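Local structure of hydroxylase (2OR0) at residues L66-P78 / R241-M253. The protein is a putative flavin-dependent hydroxylase of the acyl-CoA dehydrogenase family, probably inserting one atom of molecular oxygen into its substrate with the help of reduced flavin. Sequence-based numbering, arbitrary orientation.
Sequences LQPRLYGGYEVHP and RPEPLFNMPYSCM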
ATOM      1  N   LEU A  66      -2.332  10.746   6.270  1.00 31.68           N
ATOM      2  CA  LEU A  66      -0.931  11.011   6.563  1.00 32.27           C
ATOM      3  C   LEU A  66      -0.466  12.332   5.940  1.00 32.91           C
ATOM      4  O   LEU A  66       0.729  12.585   5.832  1.00 33.34           O
ATOM      5  CB  LEU A  66      -0.055   9.860   6.063  1.00 31.47           C
ATOM      6  CG  LEU A  66      -0.375   8.437   6.556  1.00 32.61           C
ATOM      7  CD1 LEU A  66       0.454   7.434   5.765  1.00 29.91           C
ATOM      8  CD2 LEU A  66      -0.157   8.283   8.093  1.00 29.03           C
ATOM      9  N   GLN A  67      -1.424  13.150   5.519  1.00 34.05           N
ATOM     10  CA  GLN A  67      -1.147  14.441   4.888  1.00 34.96           C
ATOM     11  C   GLN A  67      -0.845  15.514   5.965  1.00 35.44           C
ATOM     12  O   GLN A  67      -1.407  15.441   7.062  1.00 34.76           O
ATOM     13  CB  GLN A  67      -2.367  14.836   4.070  1.00 34.61           C
ATOM     14  CG  GLN A  67      -2.158  15.948   3.056  1.00 35.87           C
ATOM     15  CD  GLN A  67      -3.144  15.843   1.911  1.00 37.36           C
ATOM     16  OE1 GLN A  67      -3.363  14.750   1.366  1.00 37.64           O
ATOM     17  NE2 GLN A  67      -3.752  16.973   1.533  1.00 35.67           N
ATOM     18  N   PRO A  68       0.058  16.482   5.669  1.00 35.98           N
ATOM     19  CA  PRO A  68       0.273  17.626   6.605  1.00 36.69           C
ATOM     20  C   PRO A  68      -1.011  18.395   6.911  1.00 37.04           C
ATOM     21  O   PRO A  68      -1.876  18.532   6.040  1.00 36.50           O
ATOM     22  CB  PRO A  68       1.266  18.536   5.852  1.00 36.30           C
ATOM     23  CG  PRO A  68       1.974  17.622   4.895  1.00 36.58           C
ATOM     24  CD  PRO A  68       0.952  16.557   4.495  1.00 35.72           C
ATOM     25  N   ARG A  69      -1.142  18.861   8.158  1.00 38.95           N
ATOM     26  CA  ARG A  69      -2.300  19.684   8.580  1.00 40.85           C
ATOM     27  C   ARG A  69      -2.371  20.983   7.795  1.00 39.68           C
ATOM     28  O   ARG A  69      -3.466  21.478   7.515  1.00 39.36           O
ATOM     29  CB  ARG A  69      -2.259  19.985  10.091  1.00 41.27           C
ATOM     30  CG  ARG A  69      -2.713  18.818  10.952  1.00 44.07           C
ATOM     31  CD  ARG A  69      -2.439  19.083  12.439  1.00 45.52           C
ATOM     32  NE  ARG A  69      -2.430  17.850  13.232  1.00 53.00           N
ATOM     33  CZ  ARG A  69      -3.523  17.242  13.695  1.00 56.92           C
ATOM     34  NH1 ARG A  69      -4.738  17.744  13.434  1.00 58.84           N
ATOM     35  NH2 ARG A  69      -3.403  16.123  14.417  1.00 58.15           N
ATOM     36  N   LEU A  70      -1.204  21.520   7.432  1.00 39.61           N
ATOM     37  CA  LEU A  70      -1.133  22.693   6.566  1.00 39.36           C
ATOM     38  C   LEU A  70      -2.003  22.487   5.328  1.00 39.36           C
ATOM     39  O   LEU A  70      -2.699  23.404   4.893  1.00 38.49           O
ATOM     40  CB  LEU A  70       0.317  23.023   6.187  1.00 39.76           C
ATOM     41  CG  LEU A  70       0.619  24.238   5.290  1.00 40.34           C
ATOM     42  CD1 LEU A  70       0.158  25.582   5.921  1.00 41.95           C
ATOM     43  CD2 LEU A  70       2.105  24.307   4.970  1.00 39.28           C
ATOM     44  N   TYR A  71      -1.999  21.265   4.783  1.00 38.69           N
ATOM     45  CA  TYR A  71      -2.789  21.003   3.601  1.00 38.11           C
ATOM     46  C   TYR A  71      -4.010  20.123   3.841  1.00 38.64           C
ATOM     47  O   TYR A  71      -4.337  19.267   3.005  1.00 39.17           O
ATOM     48  CB  TYR A  71      -1.906  20.501   2.458  1.00 37.75           C
ATOM     49  CG  TYR A  71      -0.871  21.504   1.994  1.00 36.27           C
ATOM     50  CD1 TYR A  71      -1.218  22.561   1.148  1.00 36.55           C
ATOM     51  CD2 TYR A  71       0.452  21.387   2.385  1.00 36.89           C
ATOM     52  CE1 TYR A  71      -0.263  23.481   0.717  1.00 35.92           C
ATOM     53  CE2 TYR A  71       1.418  22.296   1.954  1.00 36.65           C
ATOM     54  CZ  TYR A  71       1.044  23.331   1.116  1.00 37.05           C
ATOM     55  OH  TYR A  71       1.997  24.217   0.696  1.00 38.42           O
ATOM     56  N   GLY A  72      -4.691  20.333   4.973  1.00 38.68           N
ATOM     57  CA  GLY A  72      -5.983  19.686   5.223  1.00 37.89           C
ATOM     58  C   GLY A  72      -5.898  18.261   5.760  1.00 37.97           C
ATOM     59  O   GLY A  72      -6.936  17.598   5.925  1.00 38.64           O
ATOM     60  N   GLY A  73      -4.679  17.808   6.057  1.00 37.28           N
ATOM     61  CA  GLY A  73      -4.421  16.425   6.432  1.00 36.80           C
ATOM     62  C   GLY A  73      -4.611  16.196   7.919  1.00 37.07           C
ATOM     63  O   GLY A  73      -4.821  17.144   8.670  1.00 36.40           O
ATOM     64  N   TYR A  74      -4.528  14.939   8.345  1.00 36.67           N
ATOM     65  CA  TYR A  74      -4.803  14.582   9.740  1.00 36.91           C
ATOM     66  C   TYR A  74      -3.594  14.163  10.528  1.00 36.33           C
ATOM     67  O   TYR A  74      -3.695  14.021  11.735  1.00 36.90           O
ATOM     68  CB  TYR A  74      -5.857  13.479   9.838  1.00 37.38           C
ATOM     69  CG  TYR A  74      -7.100  13.794   9.088  1.00 38.51           C
ATOM     70  CD1 TYR A  74      -7.900  14.876   9.448  1.00 40.16           C
ATOM     71  CD2 TYR A  74      -7.481  13.022   8.005  1.00 38.26           C
ATOM     72  CE1 TYR A  74      -9.056  15.171   8.733  1.00 40.78           C
ATOM     73  CE2 TYR A  74      -8.627  13.310   7.290  1.00 38.70           C
ATOM     74  CZ  TYR A  74      -9.398  14.377   7.651  1.00 39.97           C
ATOM     75  OH  TYR A  74     -10.533  14.640   6.927  1.00 41.57           O
ATOM     76  N   GLU A  75      -2.453  13.973   9.864  1.00 35.82           N
ATOM     77  CA  GLU A  75      -1.239  13.443  10.506  1.00 35.47           C
ATOM     78  C   GLU A  75      -1.472  12.358  11.560  1.00 34.91           C
ATOM     79  O   GLU A  75      -0.841  12.375  12.632  1.00 34.53           O
ATOM     80  CB  GLU A  75      -0.377  14.570  11.096  1.00 36.05           C
ATOM     81  CG  GLU A  75      -0.131  15.706  10.113  1.00 37.58           C
ATOM     82  CD  GLU A  75       0.539  16.931  10.743  1.00 37.80           C
ATOM     83  OE1 GLU A  75       1.077  16.829  11.873  1.00 40.62           O
ATOM     84  OE2 GLU A  75       0.528  17.992  10.075  1.00 40.76           O
ATOM     85  N   VAL A  76      -2.331  11.381  11.243  1.00 33.86           N
ATOM     86  CA  VAL A  76      -2.631  10.299  12.197  1.00 32.57           C
ATOM     87  C   VAL A  76      -1.399   9.470  12.588  1.00 32.28           C
ATOM     88  O   VAL A  76      -0.388   9.458  11.881  1.00 32.15           O
ATOM     89  CB  VAL A  76      -3.847   9.411  11.743  1.00 32.53           C
ATOM     90  CG1 VAL A  76      -5.038  10.291  11.417  1.00 33.00           C
ATOM     91  CG2 VAL A  76      -3.496   8.520  10.550  1.00 31.18           C
ATOM     92  N   HIS A  77      -1.488   8.806  13.746  1.00 31.49           N
ATOM     93  CA  HIS A  77      -0.498   7.837  14.196  1.00 30.95           C
ATOM     94  C   HIS A  77      -0.521   6.695  13.163  1.00 30.35           C
ATOM     95  O   HIS A  77      -1.589   6.336  12.684  1.00 29.93           O
ATOM     96  CB  HIS A  77      -0.919   7.299  15.580  1.00 30.67           C
ATOM     97  CG  HIS A  77       0.089   6.404  16.223  1.00 30.86           C
ATOM     98  ND1 HIS A  77       0.171   5.052  15.954  1.00 29.34           N
ATOM     99  CD2 HIS A  77       1.066   6.668  17.120  1.00 30.88           C
ATOM    100  CE1 HIS A  77       1.159   4.528  16.656  1.00 29.52           C
ATOM    101  NE2 HIS A  77       1.721   5.487  17.369  1.00 29.33           N
ATOM    102  N   PRO A  78       0.647   6.116  12.828  1.00 30.18           N
ATOM    103  CA  PRO A  78       0.708   4.973  11.886  1.00 29.90           C
ATOM    104  C   PRO A  78      -0.310   3.850  12.178  1.00 29.42           C
ATOM    105  O   PRO A  78      -0.816   3.220  11.237  1.00 29.06           O
ATOM    106  CB  PRO A  78       2.133   4.446  12.083  1.00 29.78           C
ATOM    107  CG  PRO A  78       2.913   5.632  12.476  1.00 30.37           C
ATOM    108  CD  PRO A  78       1.985   6.489  13.311  1.00 30.22           C
ATOM    109  N   ARG A 241      11.443  18.336   9.992  1.00 37.37           N
ATOM    110  CA  ARG A 241      10.079  18.541  10.510  1.00 37.00           C
ATOM    111  C   ARG A 241       9.992  18.104  11.982  1.00 37.10           C
ATOM    112  O   ARG A 241      10.709  17.186  12.388  1.00 36.95           O
ATOM    113  CB  ARG A 241       9.041  17.786   9.667  1.00 36.73           C
ATOM    114  CG  ARG A 241       8.941  18.226   8.202  1.00 35.35           C
ATOM    115  CD  ARG A 241       7.671  17.704   7.564  1.00 34.53           C
ATOM    116  NE  ARG A 241       6.478  18.227   8.205  1.00 33.86           N
ATOM    117  CZ  ARG A 241       5.529  18.927   7.599  1.00 36.29           C
ATOM    118  NH1 ARG A 241       5.579  19.154   6.294  1.00 37.19           N
ATOM    119  NH2 ARG A 241       4.490  19.359   8.303  1.00 37.57           N
ATOM    120  N   PRO A 242       9.145  18.783  12.786  1.00 37.35           N
ATOM    121  CA  PRO A 242       9.005  18.399  14.196  1.00 37.98           C
ATOM    122  C   PRO A 242       8.093  17.178  14.462  1.00 37.93           C
ATOM    123  O   PRO A 242       8.214  16.551  15.507  1.00 38.49           O
ATOM    124  CB  PRO A 242       8.383  19.646  14.838  1.00 37.72           C
ATOM    125  CG  PRO A 242       7.531  20.234  13.745  1.00 38.15           C
ATOM    126  CD  PRO A 242       8.311  19.961  12.452  1.00 37.36           C
ATOM    127  N   GLU A 243       7.194  16.850  13.539  1.00 37.24           N
ATOM    128  CA  GLU A 243       6.208  15.808  13.795  1.00 36.48           C
ATOM    129  C   GLU A 243       6.835  14.396  13.754  1.00 35.98           C
ATOM    130  O   GLU A 243       7.496  14.046  12.762  1.00 36.20           O
ATOM    131  CB  GLU A 243       5.045  15.917  12.803  1.00 36.37           C
ATOM    132  CG  GLU A 243       4.392  17.291  12.714  1.00 36.52           C
ATOM    133  CD  GLU A 243       4.984  18.199  11.628  1.00 36.28           C
ATOM    134  OE1 GLU A 243       6.149  18.022  11.212  1.00 37.62           O
ATOM    135  OE2 GLU A 243       4.272  19.120  11.206  1.00 36.73           O
ATOM    136  N   PRO A 244       6.640  13.588  14.824  1.00 35.01           N
ATOM    137  CA  PRO A 244       7.233  12.249  14.799  1.00 34.18           C
ATOM    138  C   PRO A 244       6.743  11.405  13.609  1.00 32.85           C
ATOM    139  O   PRO A 244       7.520  10.640  13.073  1.00 31.83           O
ATOM    140  CB  PRO A 244       6.813  11.638  16.137  1.00 33.75           C
ATOM    141  CG  PRO A 244       6.580  12.854  17.043  1.00 35.12           C
ATOM    142  CD  PRO A 244       5.919  13.835  16.092  1.00 35.31           C
ATOM    143  N   LEU A 245       5.488  11.584  13.194  1.00 32.04           N
ATOM    144  CA  LEU A 245       4.967  10.855  12.047  1.00 31.49           C
ATOM    145  C   LEU A 245       5.922  10.976  10.852  1.00 31.55           C
ATOM    146  O   LEU A 245       6.326   9.960  10.260  1.00 30.73           O
ATOM    147  CB  LEU A 245       3.567  11.314  11.666  1.00 31.01           C
ATOM    148  CG  LEU A 245       3.083  10.740  10.318  1.00 30.70           C
ATOM    149  CD1 LEU A 245       2.880   9.190  10.363  1.00 27.65           C
ATOM    150  CD2 LEU A 245       1.838  11.454   9.899  1.00 29.15           C
ATOM    151  N   PHE A 246       6.324  12.209  10.544  1.00 30.81           N
ATOM    152  CA  PHE A 246       7.119  12.471   9.349  1.00 30.41           C
ATOM    153  C   PHE A 246       8.561  12.110   9.498  1.00 29.95           C
ATOM    154  O   PHE A 246       9.327  12.220   8.545  1.00 30.45           O
ATOM    155  CB  PHE A 246       6.934  13.915   8.873  1.00 30.34           C
ATOM    156  CG  PHE A 246       5.538  14.218   8.504  1.00 30.29           C
ATOM    157  CD1 PHE A 246       4.859  13.400   7.599  1.00 27.90           C
ATOM    158  CD2 PHE A 246       4.867  15.290   9.074  1.00 30.34           C
ATOM    159  CE1 PHE A 246       3.548  13.661   7.255  1.00 29.71           C
ATOM    160  CE2 PHE A 246       3.552  15.556   8.726  1.00 29.80           C
ATOM    161  CZ  PHE A 246       2.889  14.728   7.811  1.00 31.22           C
ATOM    162  N   ASN A 247       8.942  11.641  10.679  1.00 29.55           N
ATOM    163  CA  ASN A 247      10.290  11.146  10.845  1.00 29.32           C
ATOM    164  C   ASN A 247      10.388   9.633  10.936  1.00 29.12           C
ATOM    165  O   ASN A 247      11.437   9.096  11.275  1.00 28.58           O
ATOM    166  CB  ASN A 247      10.987  11.829  12.017  1.00 29.44           C
ATOM    167  CG  ASN A 247      11.214  13.306  11.760  1.00 30.58           C
ATOM    168  OD1 ASN A 247      12.260  13.687  11.238  1.00 31.11           O
ATOM    169  ND2 ASN A 247      10.232  14.137  12.114  1.00 30.01           N
HETATM  170  N   MSE A 248       9.283   8.956  10.638  1.00 29.30           N
HETATM  171  CA  MSE A 248       9.255   7.467  10.600  1.00 30.08           C
HETATM  172  C   MSE A 248      10.141   6.903   9.464  1.00 29.85           C
HETATM  173  O   MSE A 248      10.351   7.576   8.461  1.00 29.52           O
HETATM  174  CB  MSE A 248       7.809   6.985  10.444  1.00 29.06           C
HETATM  175  CG  MSE A 248       6.928   7.226  11.677  1.00 30.77           C
HETATM  176 SE   MSE A 248       7.289   5.929  13.068  0.75 35.38          SE
HETATM  177  CE  MSE A 248       6.552   4.294  12.168  1.00 36.91           C
ATOM    178  N   PRO A 249      10.694   5.670   9.629  1.00 30.16           N
ATOM    179  CA  PRO A 249      11.448   5.121   8.499  1.00 29.97           C
ATOM    180  C   PRO A 249      10.567   4.886   7.270  1.00 30.36           C
ATOM    181  O   PRO A 249       9.442   4.394   7.409  1.00 30.50           O
ATOM    182  CB  PRO A 249      11.961   3.778   9.042  1.00 30.25           C
ATOM    183  CG  PRO A 249      11.915   3.945  10.578  1.00 29.49           C
ATOM    184  CD  PRO A 249      10.695   4.753  10.790  1.00 28.83           C
ATOM    185  N   TYR A 250      11.096   5.212   6.079  1.00 29.18           N
ATOM    186  CA  TYR A 250      10.411   4.948   4.802  1.00 28.43           C
ATOM    187  C   TYR A 250      10.096   3.440   4.642  1.00 27.12           C
ATOM    188  O   TYR A 250       9.011   3.093   4.212  1.00 27.39           O
ATOM    189  CB  TYR A 250      11.270   5.454   3.614  1.00 28.49           C
ATOM    190  CG  TYR A 250      10.699   5.185   2.219  1.00 30.03           C
ATOM    191  CD1 TYR A 250       9.844   6.098   1.588  1.00 26.23           C
ATOM    192  CD2 TYR A 250      11.039   4.022   1.526  1.00 29.33           C
ATOM    193  CE1 TYR A 250       9.329   5.841   0.298  1.00 29.64           C
ATOM    194  CE2 TYR A 250      10.548   3.774   0.241  1.00 29.83           C
ATOM    195  CZ  TYR A 250       9.700   4.675  -0.356  1.00 29.61           C
ATOM    196  OH  TYR A 250       9.244   4.378  -1.628  1.00 34.30           O
ATOM    197  N   SER A 251      11.039   2.585   5.014  1.00 26.66           N
ATOM    198  CA  SER A 251      10.871   1.149   4.901  1.00 27.39           C
ATOM    199  C   SER A 251       9.788   0.577   5.810  1.00 27.61           C
ATOM    200  O   SER A 251       9.330  -0.547   5.598  1.00 28.11           O
ATOM    201  CB  SER A 251      12.178   0.417   5.144  1.00 27.31           C
ATOM    202  OG  SER A 251      12.602   0.501   6.497  1.00 28.65           O
ATOM    203  N   CYS A 252       9.393   1.337   6.828  1.00 27.63           N
ATOM    204  CA  CYS A 252       8.224   0.997   7.582  1.00 27.02           C
ATOM    205  C   CYS A 252       6.971   1.557   6.911  1.00 27.39           C
ATOM    206  O   CYS A 252       6.017   0.801   6.652  1.00 27.42           O
ATOM    207  CB  CYS A 252       8.333   1.476   9.042  1.00 27.27           C
ATOM    208  SG  CYS A 252       6.857   1.069  10.028  1.00 29.29           S
HETATM  209  N   MSE A 253       6.958   2.856   6.604  1.00 26.48           N
HETATM  210  CA  MSE A 253       5.714   3.515   6.206  1.00 27.03           C
HETATM  211  C   MSE A 253       5.209   3.105   4.805  1.00 27.31           C
HETATM  212  O   MSE A 253       3.982   2.979   4.573  1.00 27.23           O
HETATM  213  CB  MSE A 253       5.873   5.050   6.271  1.00 28.14           C
HETATM  214  CG  MSE A 253       6.133   5.594   7.691  1.00 28.31           C
HETATM  215 SE   MSE A 253       4.643   5.167   8.903  0.75 34.90          SE
HETATM  216  CE  MSE A 253       3.186   5.975   8.026  1.00 26.27           C
TER
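Glu75 OE2 takes the backbone N-H of Arg69 at 2.7 Å, an almost straight bond met on the anti side of the carboxylate, and this fixes the acid beside Glu243. The two carboxylates stand nearly perpendicular, 81° apart, with Glu75 OE1 4.0 Å from Glu243 OE2. That like-charge approach is probably eased by Arg241, whose NE and NH2 grip Glu243 side-on, one nitrogen to each oxygen, Arg241 NH2 lying 2.9 Å from Glu243 OE2. Glu75 OE2 lies well out of the guanidinium plane, so any attraction there is probably through charge alone. Glu75 CG and CD lie against the CE2 and CZ end of the Phe246 ring, while Leu66 O meets the ring edge in plane, 3.3 Å from Phe246 CE1. Pro68 sets CG against Phe246 CZ and crosses the Arg241 side chain at about a right angle. Leu245, its CG swung anti to the backbone N (chi1 170°), sets both methyls near Val76 O: CD2 reaches Glu75 CA at 3.7 Å and CD1 touches Leu66 CD2. The selenomethionines Met248 and Met253 meet Pro78 CG through CE and SE respectively, and Met253 CE lies 3.8 Å from Leu66 CD1. Consistent with the acyl-CoA dehydrogenase fold, the N-terminal helical part here meets the loop, short 3-10 turn and first turn of C-terminal helix 250-277; Trp107 of helix 105-109 packs on Leu66 and Met253, and helix 292-324 borders Pro78.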